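Long-range contacts in oxidoreductase, 2OG-Fe(II) oxygenase family (Burkholderia pseudomallei, PDB 6N1F), which binds an iron ion and probably works as an oxidoreductase of the iron/2-oxoglutarate-dependent oxygenase type: residues Val55-Glu61 against Arg121-Phe125; Ala25-Phe29 against Pro189-Phe193. All blocks are in the same frame, centred on the assembly; numbering follows the deposited sequence.

Contact 1. Residues Val55-Glu61 against Arg121-Phe125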
loop_
_atom_site.group_PDB
_atom_site.type_symbol
_atom_site.label_atom_id
_atom_site.label_comp_id
_atom_site.label_asym_id
_atom_site.label_seq_id
_atom_site.Cartn_x
_atom_site.Cartn_y
_atom_site.Cartn_z
ATOM N N VAL A 55 -8.517 -0.020 -12.492
ATOM C CA VAL A 55 -8.565 1.431 -12.670
ATOM C C VAL A 55 -7.172 2.044 -12.568
ATOM O O VAL A 55 -6.712 2.723 -13.489
ATOM C CB VAL A 55 -9.530 2.054 -11.647
ATOM C CG1 VAL A 55 -9.350 3.555 -11.573
ATOM C CG2 VAL A 55 -10.981 1.665 -11.983
ATOM N N ALA A 56 -6.473 1.817 -11.449
ATOM C CA ALA A 56 -5.217 2.539 -11.241
ATOM C C ALA A 56 -4.065 1.949 -12.052
ATOM O O ALA A 56 -3.212 2.693 -12.557
ATOM C CB ALA A 56 -4.852 2.549 -9.757
ATOM N N PHE A 57 -3.995 0.621 -12.143
ATOM C CA PHE A 57 -2.954 -0.074 -12.886
ATOM C C PHE A 57 -3.615 -1.096 -13.792
ATOM O O PHE A 57 -4.436 -1.892 -13.330
ATOM C CB PHE A 57 -1.988 -0.764 -11.940
ATOM C CG PHE A 57 -1.250 0.178 -11.065
ATOM C CD1 PHE A 57 -0.020 0.680 -11.461
ATOM C CD2 PHE A 57 -1.776 0.579 -9.852
ATOM C CE1 PHE A 57 0.678 1.562 -10.655
ATOM C CE2 PHE A 57 -1.083 1.465 -9.043
ATOM C CZ PHE A 57 0.145 1.958 -9.446
ATOM N N ASP A 58 -3.281 -1.049 -15.078
ATOM C CA ASP A 58 -3.898 -1.946 -16.035
ATOM C C ASP A 58 -3.458 -3.378 -15.739
ATOM O O ASP A 58 -2.498 -3.613 -15.000
ATOM C CB ASP A 58 -3.546 -1.518 -17.465
ATOM C CG ASP A 58 -4.137 -0.149 -17.832
ATOM O OD1 ASP A 58 -5.110 0.282 -17.180
ATOM O OD2 ASP A 58 -3.636 0.498 -18.779
ATOM N N ALA A 59 -4.205 -4.348 -16.276
ATOM C CA ALA A 59 -3.892 -5.737 -15.954
ATOM C C ALA A 59 -2.530 -6.134 -16.514
ATOM O O ALA A 59 -1.741 -6.804 -15.837
ATOM C CB ALA A 59 -4.984 -6.672 -16.475
ATOM N N HIS A 60 -2.224 -5.723 -17.750
ATOM C CA HIS A 60 -0.925 -6.099 -18.293
ATOM C C HIS A 60 0.211 -5.439 -17.519
ATOM O O HIS A 60 1.305 -5.997 -17.459
ATOM C CB HIS A 60 -0.845 -5.779 -19.790
ATOM C CG HIS A 60 -0.748 -4.322 -20.096
ATOM N ND1 HIS A 60 -1.858 -3.533 -20.309
ATOM C CD2 HIS A 60 0.328 -3.510 -20.241
ATOM C CE1 HIS A 60 -1.471 -2.295 -20.566
ATOM N NE2 HIS A 60 -0.151 -2.255 -20.536
ATOM N N GLU A 61 -0.038 -4.282 -16.901
ATOM C CA GLU A 61 0.975 -3.633 -16.075
ATOM C C GLU A 61 1.193 -4.391 -14.773
ATOM O O GLU A 61 2.332 -4.535 -14.310
ATOM C CB GLU A 61 0.563 -2.193 -15.778
ATOM C CG GLU A 61 0.401 -1.314 -17.026
ATOM C CD GLU A 61 -0.047 0.099 -16.687
ATOM O OE1 GLU A 61 -1.035 0.246 -15.938
ATOM O OE2 GLU A 61 0.602 1.067 -17.143
ATOM N N ARG A 121 1.144 9.166 -15.614
ATOM C CA ARG A 121 -0.226 8.722 -15.382
ATOM C C ARG A 121 -0.501 8.528 -13.892
ATOM O O ARG A 121 -1.514 9.007 -13.376
ATOM C CB ARG A 121 -0.492 7.432 -16.157
ATOM C CG ARG A 121 -1.810 6.770 -15.829
ATOM C CD ARG A 121 -1.987 5.506 -16.661
ATOM N NE ARG A 121 -3.185 4.780 -16.259
ATOM C CZ ARG A 121 -3.577 3.615 -16.766
ATOM N NH1 ARG A 121 -2.873 3.015 -17.720
ATOM N NH2 ARG A 121 -4.684 3.053 -16.305
ATOM N N ARG A 122 0.404 7.859 -13.177
ATOM C CA ARG A 122 0.155 7.624 -11.756
ATOM C C ARG A 122 0.322 8.894 -10.935
ATOM O O ARG A 122 -0.419 9.104 -9.970
ATOM C CB ARG A 122 1.076 6.530 -11.228
ATOM C CG ARG A 122 0.362 5.204 -10.967
ATOM C CD ARG A 122 -0.333 4.668 -12.200
ATOM N NE ARG A 122 0.636 4.300 -13.215
ATOM C CZ ARG A 122 0.387 3.478 -14.223
ATOM N NH1 ARG A 122 -0.811 2.920 -14.356
ATOM N NH2 ARG A 122 1.342 3.208 -15.099
ATOM N N THR A 123 1.265 9.759 -11.315
ATOM C CA THR A 123 1.470 11.006 -10.585
ATOM C C THR A 123 0.243 11.907 -10.670
ATOM O O THR A 123 -0.170 12.511 -9.673
ATOM C CB THR A 123 2.701 11.729 -11.130
ATOM O OG1 THR A 123 3.823 10.843 -11.084
ATOM C CG2 THR A 123 2.999 12.984 -10.309
ATOM N N ARG A 124 -0.339 12.036 -11.863
ATOM C CA ARG A 124 -1.583 12.789 -11.982
ATOM C C ARG A 124 -2.704 12.113 -11.204
ATOM O O ARG A 124 -3.493 12.788 -10.533
ATOM C CB ARG A 124 -1.982 12.930 -13.443
ATOM C CG ARG A 124 -1.113 13.859 -14.262
ATOM C CD ARG A 124 -1.232 15.288 -13.772
ATOM N NE ARG A 124 -0.809 16.233 -14.800
ATOM C CZ ARG A 124 -0.729 17.548 -14.624
ATOM N NH1 ARG A 124 -1.040 18.083 -13.448
ATOM N NH2 ARG A 124 -0.330 18.323 -15.624
ATOM N N PHE A 125 -2.792 10.782 -11.300
ATOM C CA PHE A 125 -3.889 10.031 -10.689
ATOM C C PHE A 125 -3.889 10.190 -9.176
ATOM O O PHE A 125 -4.929 10.453 -8.572
ATOM C CB PHE A 125 -3.774 8.557 -11.086
ATOM C CG PHE A 125 -4.861 7.666 -10.528
ATOM C CD1 PHE A 125 -6.044 7.472 -11.223
ATOM C CD2 PHE A 125 -4.674 6.979 -9.334
ATOM C CE1 PHE A 125 -7.036 6.646 -10.728
ATOM C CE2 PHE A 125 -5.662 6.133 -8.833
ATOM C CZ PHE A 125 -6.849 5.970 -9.531
HETATM O O HOH W 1 -5.591 5.618 -14.713
HETATM O O HOH W 2 -0.112 3.377 -18.582
#
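Arg121 and Arg122, neighbours near the start of helix 120-130, both reach across to the start of helix 59-70, Arg121 to Asp58 just before it and Arg122 to Glu61 in its first turn. Arg121 runs out straight, every torsion from chi1 (171°) onward near 180°, and meets Asp58 end-on: NH1 of Arg121 bonds OD2 at 2.8 Å and NH2 bonds OD1 at 2.9 Å. Both oxygens lie in or close to the guanidinium plane, yet the nitrogens come in from above the carboxylate plane, since the two flat groups are turned 56° apart. Water 1 accepts from NE of Arg121, and water 2 joins its NH1 to OE2 of Glu61.

Arg122 instead folds back through chi2 and chi3, which lays its CG and CD against the far end of the Phe57 ring. Its guanidinium has an atom over each face, both set toward the rim: CD1 of Phe57 on one, with ring and guanidinium nearly parallel, and CD of Arg121 on the other. At the edge, NH1 of Arg122 bonds Ala56 O (3.0 Å) and NH2 of Arg122 bonds Glu61 OE2 (3.1 Å); NH1 also bonds Glu61 OE1, tilted out of the plane, and NH2 also makes a salt bridge with Asp119. Glu61 OE1 accepts a second bond, using its anti lone pair, from the backbone N of Asp58 (2.7 Å), which ties the glutamate to the start of its own helix.

Beside the charges, Phe125 turns one ring face to CA of Ala56; Ala56 CB approaches its CE2 at 3.8 Å. With an atom over each face and several bonds around it, the buried Arg122 guanidinium has little room to rotate, and Glu61 and Asp119 would be expected to stabilise its positive charge.

Contact 2. Residues Ala25-Phe29 against Pro189-Phe193; sequences AELHF and PPNVF
Pro189 begins the pairing by resting its CB near the carbonyl oxygen of Ala25. The next ring, Pro190, lies across the Glu26 side chain at about a right angle, CG of Pro190 to CG of Glu26 3.7 Å, while the Glu26 carboxylate makes its salt bridge with Arg212. The carbonyl O of Pro190 accepts from Leu27 N at 2.9 Å, the first of three regular backbone bonds.

Asn191 points the same way as Leu27, its side chain lying alongside. Its CB also approaches CE2 of Phe29 (3.6 Å), and OD1 lies at the edge of that ring, amide and ring planes almost perpendicular. Val192 is bonded through both its N and its O: the N donates to Leu27 O (2.9 Å) and the O accepts from Phe29 N (3.1 Å). On the face it shares with His28, CB of Val192 stands 4.0 Å from the centroid of the imidazole, almost on the ring normal, a CH-pi contact. With CG1 anti to the backbone N, CG1 lies over the imidazole and CG2, beside the backbone N, meets Glu26 OE1.

Phe193 lies nearly parallel to Phe29, planes 5° apart, but the rings are slid so far that they barely overlap; the closest approach is Phe193 CE1 to Phe29 CB, 3.4 Å. Strand 27-29 is thus added in parallel at the edge of the smaller, four-stranded sheet of the double-stranded beta-helix (jelly-roll) core expected of 2OG-Fe(II) oxygenases.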
loop_
_atom_site.group_PDB
_atom_site.type_symbol
_atom_site.label_atom_id
_atom_site.label_comp_id
_atom_site.label_asym_id
_atom_site.label_seq_id
_atom_site.Cartn_x
_atom_site.Cartn_y
_atom_site.Cartn_z
ATOM N N ALA A 25 -19.682 -4.419 15.912
ATOM C CA ALA A 25 -20.097 -3.994 14.584
ATOM C C ALA A 25 -18.886 -3.533 13.784
ATOM O O ALA A 25 -18.009 -2.837 14.302
ATOM C CB ALA A 25 -21.132 -2.873 14.661
ATOM N N GLU A 26 -18.835 -3.923 12.525
ATOM C CA GLU A 26 -17.741 -3.504 11.660
ATOM C C GLU A 26 -18.302 -3.128 10.297
ATOM O O GLU A 26 -19.218 -3.781 9.790
ATOM C CB GLU A 26 -16.664 -4.601 11.561
ATOM C CG GLU A 26 -15.877 -4.751 12.866
ATOM C CD GLU A 26 -14.839 -5.854 12.844
ATOM O OE1 GLU A 26 -14.856 -6.694 11.922
ATOM O OE2 GLU A 26 -14.006 -5.882 13.768
ATOM N N LEU A 27 -17.767 -2.055 9.724
ATOM C CA LEU A 27 -18.257 -1.524 8.459
ATOM C C LEU A 27 -17.461 -2.163 7.322
ATOM O O LEU A 27 -16.251 -1.939 7.195
ATOM C CB LEU A 27 -18.142 0.002 8.462
ATOM C CG LEU A 27 -18.777 0.771 7.295
ATOM C CD1 LEU A 27 -20.277 0.472 7.190
ATOM C CD2 LEU A 27 -18.532 2.273 7.447
ATOM N N HIS A 28 -18.122 -2.985 6.508
ATOM C CA HIS A 28 -17.450 -3.638 5.391
ATOM C C HIS A 28 -17.649 -2.814 4.121
ATOM O O HIS A 28 -18.754 -2.336 3.848
ATOM C CB HIS A 28 -17.964 -5.065 5.190
ATOM C CG HIS A 28 -17.602 -6.010 6.302
ATOM N ND1 HIS A 28 -17.053 -7.250 6.070
ATOM C CD2 HIS A 28 -17.729 -5.902 7.647
ATOM C CE1 HIS A 28 -16.851 -7.865 7.222
ATOM N NE2 HIS A 28 -17.243 -7.064 8.195
ATOM N N PHE A 29 -16.574 -2.638 3.363
ATOM C CA PHE A 29 -16.568 -1.824 2.154
ATOM C C PHE A 29 -16.325 -2.715 0.947
ATOM O O PHE A 29 -15.497 -3.630 1.002
ATOM C CB PHE A 29 -15.460 -0.759 2.194
ATOM C CG PHE A 29 -15.750 0.412 3.095
ATOM C CD1 PHE A 29 -16.296 1.575 2.585
ATOM C CD2 PHE A 29 -15.451 0.358 4.450
ATOM C CE1 PHE A 29 -16.560 2.658 3.421
ATOM C CE2 PHE A 29 -15.710 1.436 5.283
ATOM C CZ PHE A 29 -16.270 2.586 4.765
ATOM N N PRO A 189 -16.547 2.528 14.116
ATOM C CA PRO A 189 -16.385 1.107 13.844
ATOM C C PRO A 189 -15.153 0.876 12.998
ATOM O O PRO A 189 -14.742 1.753 12.214
ATOM C CB PRO A 189 -17.669 0.745 13.080
ATOM C CG PRO A 189 -18.642 1.804 13.470
ATOM C CD PRO A 189 -17.843 3.039 13.641
ATOM N N PRO A 190 -14.522 -0.288 13.123
ATOM C CA PRO A 190 -13.469 -0.664 12.173
ATOM C C PRO A 190 -14.007 -0.701 10.746
ATOM O O PRO A 190 -15.158 -1.076 10.507
ATOM C CB PRO A 190 -13.044 -2.061 12.642
ATOM C CG PRO A 190 -13.539 -2.185 14.041
ATOM C CD PRO A 190 -14.753 -1.320 14.146
ATOM N N ASN A 191 -13.155 -0.303 9.794
ATOM C CA ASN A 191 -13.444 -0.370 8.360
ATOM C C ASN A 191 -12.706 -1.557 7.747
ATOM O O ASN A 191 -11.471 -1.579 7.725
ATOM C CB ASN A 191 -13.031 0.935 7.668
ATOM C CG ASN A 191 -13.677 2.147 8.302
ATOM O OD1 ASN A 191 -14.796 2.067 8.799
ATOM N ND2 ASN A 191 -12.977 3.268 8.305
ATOM N N VAL A 192 -13.458 -2.523 7.226
ATOM C CA VAL A 192 -12.916 -3.799 6.771
ATOM C C VAL A 192 -12.892 -3.821 5.250
ATOM O O VAL A 192 -13.922 -3.586 4.606
ATOM C CB VAL A 192 -13.746 -4.979 7.308
ATOM C CG1 VAL A 192 -13.178 -6.307 6.795
ATOM C CG2 VAL A 192 -13.777 -4.956 8.810
ATOM N N PHE A 193 -11.732 -4.153 4.679
ATOM C CA PHE A 193 -11.553 -4.221 3.232
ATOM C C PHE A 193 -10.995 -5.586 2.882
ATOM O O PHE A 193 -9.902 -5.938 3.334
ATOM C CB PHE A 193 -10.604 -3.127 2.723
ATOM C CG PHE A 193 -11.107 -1.740 2.953
ATOM C CD1 PHE A 193 -11.713 -1.031 1.934
ATOM C CD2 PHE A 193 -10.970 -1.143 4.196
ATOM C CE1 PHE A 193 -12.178 0.249 2.165
ATOM C CE2 PHE A 193 -11.432 0.118 4.434
ATOM C CZ PHE A 193 -12.043 0.824 3.410
#

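Overall arrangement
The two contacts hold different elements: contact 1 joins the loop 55-58 and the first turn of helix 59-70 to helix 120-130, whereas contact 2 adds strand 27-29 to strand 191-193 in the mixed sheet. Their centres are 27 Å apart and they do not touch. Contact 1 has Ala56, Phe57 and Arg122 buried and Arg121 exposed; in contact 2 the buried residues, Asn191 to Phe193, all belong to the inner strand, while the edge strand is more exposed. Charged side chains do most of the bonding in contact 1, away from the metal site. In contact 2 main-chain bonds set the register, and the Phe193 side chain is about 12 Å from the iron ion.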